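Local atomic coordinates of cupin 2, conserved barrel (PDB entry 2OZJ), a protein that is of unknown function but belongs to the cupin superfamily, whose small beta-barrel domains often hold a metal ion or a small ligand. Residues 20-25 and 101-106. Residues are numbered along the deposited sequence; the frame is centred on the assembly and turned at random.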
loop_
_atom_site.group_PDB
_atom_site.type_symbol
_atom_site.label_atom_id
_atom_site.label_comp_id
_atom_site.label_asym_id
_atom_site.label_seq_id
_atom_site.Cartn_x
_atom_site.Cartn_y
_atom_site.Cartn_z
ATOM N N ILE A 20 9.966 9.545 2.194
ATOM C CA ILE A 20 11.026 9.575 1.173
ATOM C C ILE A 20 11.038 10.942 0.473
ATOM O O ILE A 20 9.985 11.492 0.148
ATOM C CB ILE A 20 10.894 8.386 0.171
ATOM C CG1 ILE A 20 12.186 8.143 -0.612
ATOM C CG2 ILE A 20 9.728 8.549 -0.813
ATOM C CD1 ILE A 20 12.186 6.789 -1.304
ATOM N N GLU A 21 12.218 11.496 0.240
ATOM C CA GLU A 21 12.320 12.707 -0.577
ATOM C C GLU A 21 12.242 12.388 -2.064
ATOM O O GLU A 21 12.321 11.232 -2.449
ATOM C CB GLU A 21 13.617 13.448 -0.268
ATOM C CG GLU A 21 13.641 13.910 1.182
ATOM C CD GLU A 21 15.053 14.110 1.718
ATOM O OE1 GLU A 21 15.792 13.115 1.885
ATOM O OE2 GLU A 21 15.416 15.261 1.973
ATOM N N ALA A 22 12.043 13.415 -2.886
ATOM C CA ALA A 22 12.142 13.261 -4.302
ATOM C C ALA A 22 13.270 14.218 -4.760
ATOM O O ALA A 22 13.552 15.275 -4.159
ATOM C CB ALA A 22 10.742 13.455 -4.993
ATOM N N ARG A 23 14.036 13.760 -5.732
ATOM C CA ARG A 23 15.169 14.526 -6.209
ATOM C C ARG A 23 15.100 14.507 -7.726
ATOM O O ARG A 23 14.597 13.564 -8.332
ATOM C CB ARG A 23 16.486 13.917 -5.724
ATOM C CG ARG A 23 16.738 13.998 -4.209
ATOM C CD ARG A 23 17.511 15.255 -3.857
ATOM N NE ARG A 23 17.857 15.338 -2.440
ATOM C CZ ARG A 23 17.018 15.699 -1.465
ATOM N NH1 ARG A 23 15.749 16.032 -1.717
ATOM N NH2 ARG A 23 17.457 15.727 -0.213
ATOM N N GLU A 24 15.621 15.554 -8.347
ATOM C CA GLU A 24 15.633 15.663 -9.800
ATOM C C GLU A 24 16.595 14.649 -10.427
ATOM O O GLU A 24 16.314 14.046 -11.460
ATOM C CB GLU A 24 16.105 17.079 -10.189
ATOM C CG GLU A 24 15.833 17.451 -11.619
ATOM C CD GLU A 24 14.343 17.473 -11.970
ATOM O OE1 GLU A 24 13.482 17.619 -11.072
ATOM O OE2 GLU A 24 14.041 17.332 -13.168
ATOM N N ASN A 25 17.749 14.498 -9.801
ATOM C CA ASN A 25 18.856 13.806 -10.461
ATOM C C ASN A 25 19.322 12.562 -9.736
ATOM O O ASN A 25 20.311 11.965 -10.143
ATOM C CB ASN A 25 20.028 14.790 -10.629
ATOM C CG ASN A 25 19.683 15.924 -11.583
ATOM O OD1 ASN A 25 19.016 15.705 -12.573
ATOM N ND2 ASN A 25 20.132 17.104 -11.291
ATOM N N ARG A 101 9.306 14.679 -11.250
ATOM C CA ARG A 101 9.564 13.956 -10.018
ATOM C C ARG A 101 8.322 13.173 -9.565
ATOM O O ARG A 101 7.195 13.605 -9.768
ATOM C CB ARG A 101 9.964 14.921 -8.903
ATOM C CG ARG A 101 11.306 15.597 -9.115
ATOM C CD ARG A 101 11.261 17.065 -8.707
ATOM N NE ARG A 101 11.653 17.261 -7.314
ATOM C CZ ARG A 101 12.785 17.849 -6.913
ATOM N NH1 ARG A 101 13.684 18.330 -7.782
ATOM N NH2 ARG A 101 13.016 17.971 -5.611
ATOM N N PHE A 102 8.527 11.998 -9.001
ATOM C CA PHE A 102 7.424 11.262 -8.381
ATOM C C PHE A 102 7.925 10.316 -7.289
ATOM O O PHE A 102 9.114 10.025 -7.181
ATOM C CB PHE A 102 6.539 10.518 -9.427
ATOM C CG PHE A 102 7.114 9.236 -9.907
ATOM C CD1 PHE A 102 8.266 9.225 -10.673
ATOM C CD2 PHE A 102 6.513 8.027 -9.568
ATOM C CE1 PHE A 102 8.819 8.043 -11.104
ATOM C CE2 PHE A 102 7.065 6.851 -9.996
ATOM C CZ PHE A 102 8.215 6.847 -10.752
ATOM N N LYS A 103 6.971 9.870 -6.478
ATOM C CA LYS A 103 7.197 8.932 -5.439
ATOM C C LYS A 103 6.183 7.812 -5.587
ATOM O O LYS A 103 5.010 8.060 -5.903
ATOM C CB LYS A 103 6.988 9.582 -4.085
ATOM C CG LYS A 103 7.918 10.728 -3.760
ATOM C CD LYS A 103 7.518 11.360 -2.429
ATOM C CE LYS A 103 8.331 12.624 -2.129
ATOM N NZ LYS A 103 7.905 13.258 -0.844
HETATM N N MSE A 104 6.615 6.574 -5.396
HETATM C CA MSE A 104 5.692 5.442 -5.441
HETATM C C MSE A 104 5.989 4.369 -4.410
HETATM O O MSE A 104 7.115 4.220 -3.939
HETATM C CB MSE A 104 5.712 4.803 -6.829
HETATM C CG MSE A 104 6.990 4.101 -7.125
HETATM SE SE MSE A 104 6.965 3.125 -8.775
HETATM C CE MSE A 104 8.867 2.876 -8.847
ATOM N N LEU A 105 4.954 3.590 -4.102
ATOM C CA LEU A 105 5.060 2.339 -3.360
ATOM C C LEU A 105 4.963 1.195 -4.350
ATOM O O LEU A 105 4.103 1.202 -5.215
ATOM C CB LEU A 105 3.910 2.237 -2.353
ATOM C CG LEU A 105 3.731 0.927 -1.577
ATOM C CD1 LEU A 105 4.809 0.748 -0.553
ATOM C CD2 LEU A 105 2.348 0.921 -0.946
ATOM N N GLN A 106 5.839 0.205 -4.193
ATOM C CA GLN A 106 5.796 -1.007 -5.000
ATOM C C GLN A 106 5.627 -2.194 -4.059
ATOM O O GLN A 106 6.301 -2.280 -3.028
ATOM C CB GLN A 106 7.100 -1.164 -5.775
ATOM C CG GLN A 106 7.248 -2.487 -6.515
ATOM C CD GLN A 106 8.465 -2.520 -7.449
ATOM O OE1 GLN A 106 9.044 -1.489 -7.771
ATOM N NE2 GLN A 106 8.841 -3.718 -7.878
#
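In this cupin barrel the loop that joins strands 14-15 and 28-34 lies across the start of strand 102-109, on the side to which K103 points, and K103 of the strand meets I20 and A22 of the loop. The touching parts of 20-25 and 101-103 run in nearly opposite directions, yet the loop is not a further strand of the sheet: the side chains of R101 and K103 reach across to it. K103 is extended beyond CG, which lets its aliphatic part slide past I20 and brings the ammonium to the loop backbone. K103 CD lies 3.9 Å from CG2 of I20, and K103 CE packs 3.8 Å from CB of A22. At the tip, K103 NZ makes a weak hydrogen bond of 2.9 Å to O of I20; further bonds to A17 O and Q66 OE1 satisfy this buried charge, tying the loop to the end of strand 60-65. In the antiparallel sheet of the cupin fold the next residue back, F102, points away from the loop and sets its ring edge-to-face with F45 of strand 38-46. Next to F102, R101 bends at chi2 and chi3, which lays its guanidinium against the loop backbone, with C of R23 over one face. E24 crosses R101 at about a right angle and brings OE1 into the guanidinium plane at its edge. The resulting salt bridge, R101 NH1 to E24 OE1 at 3.4 Å, is long and weak though nearly straight (166°), and E24 OE1 also sits 3.3 Å from CD of R101.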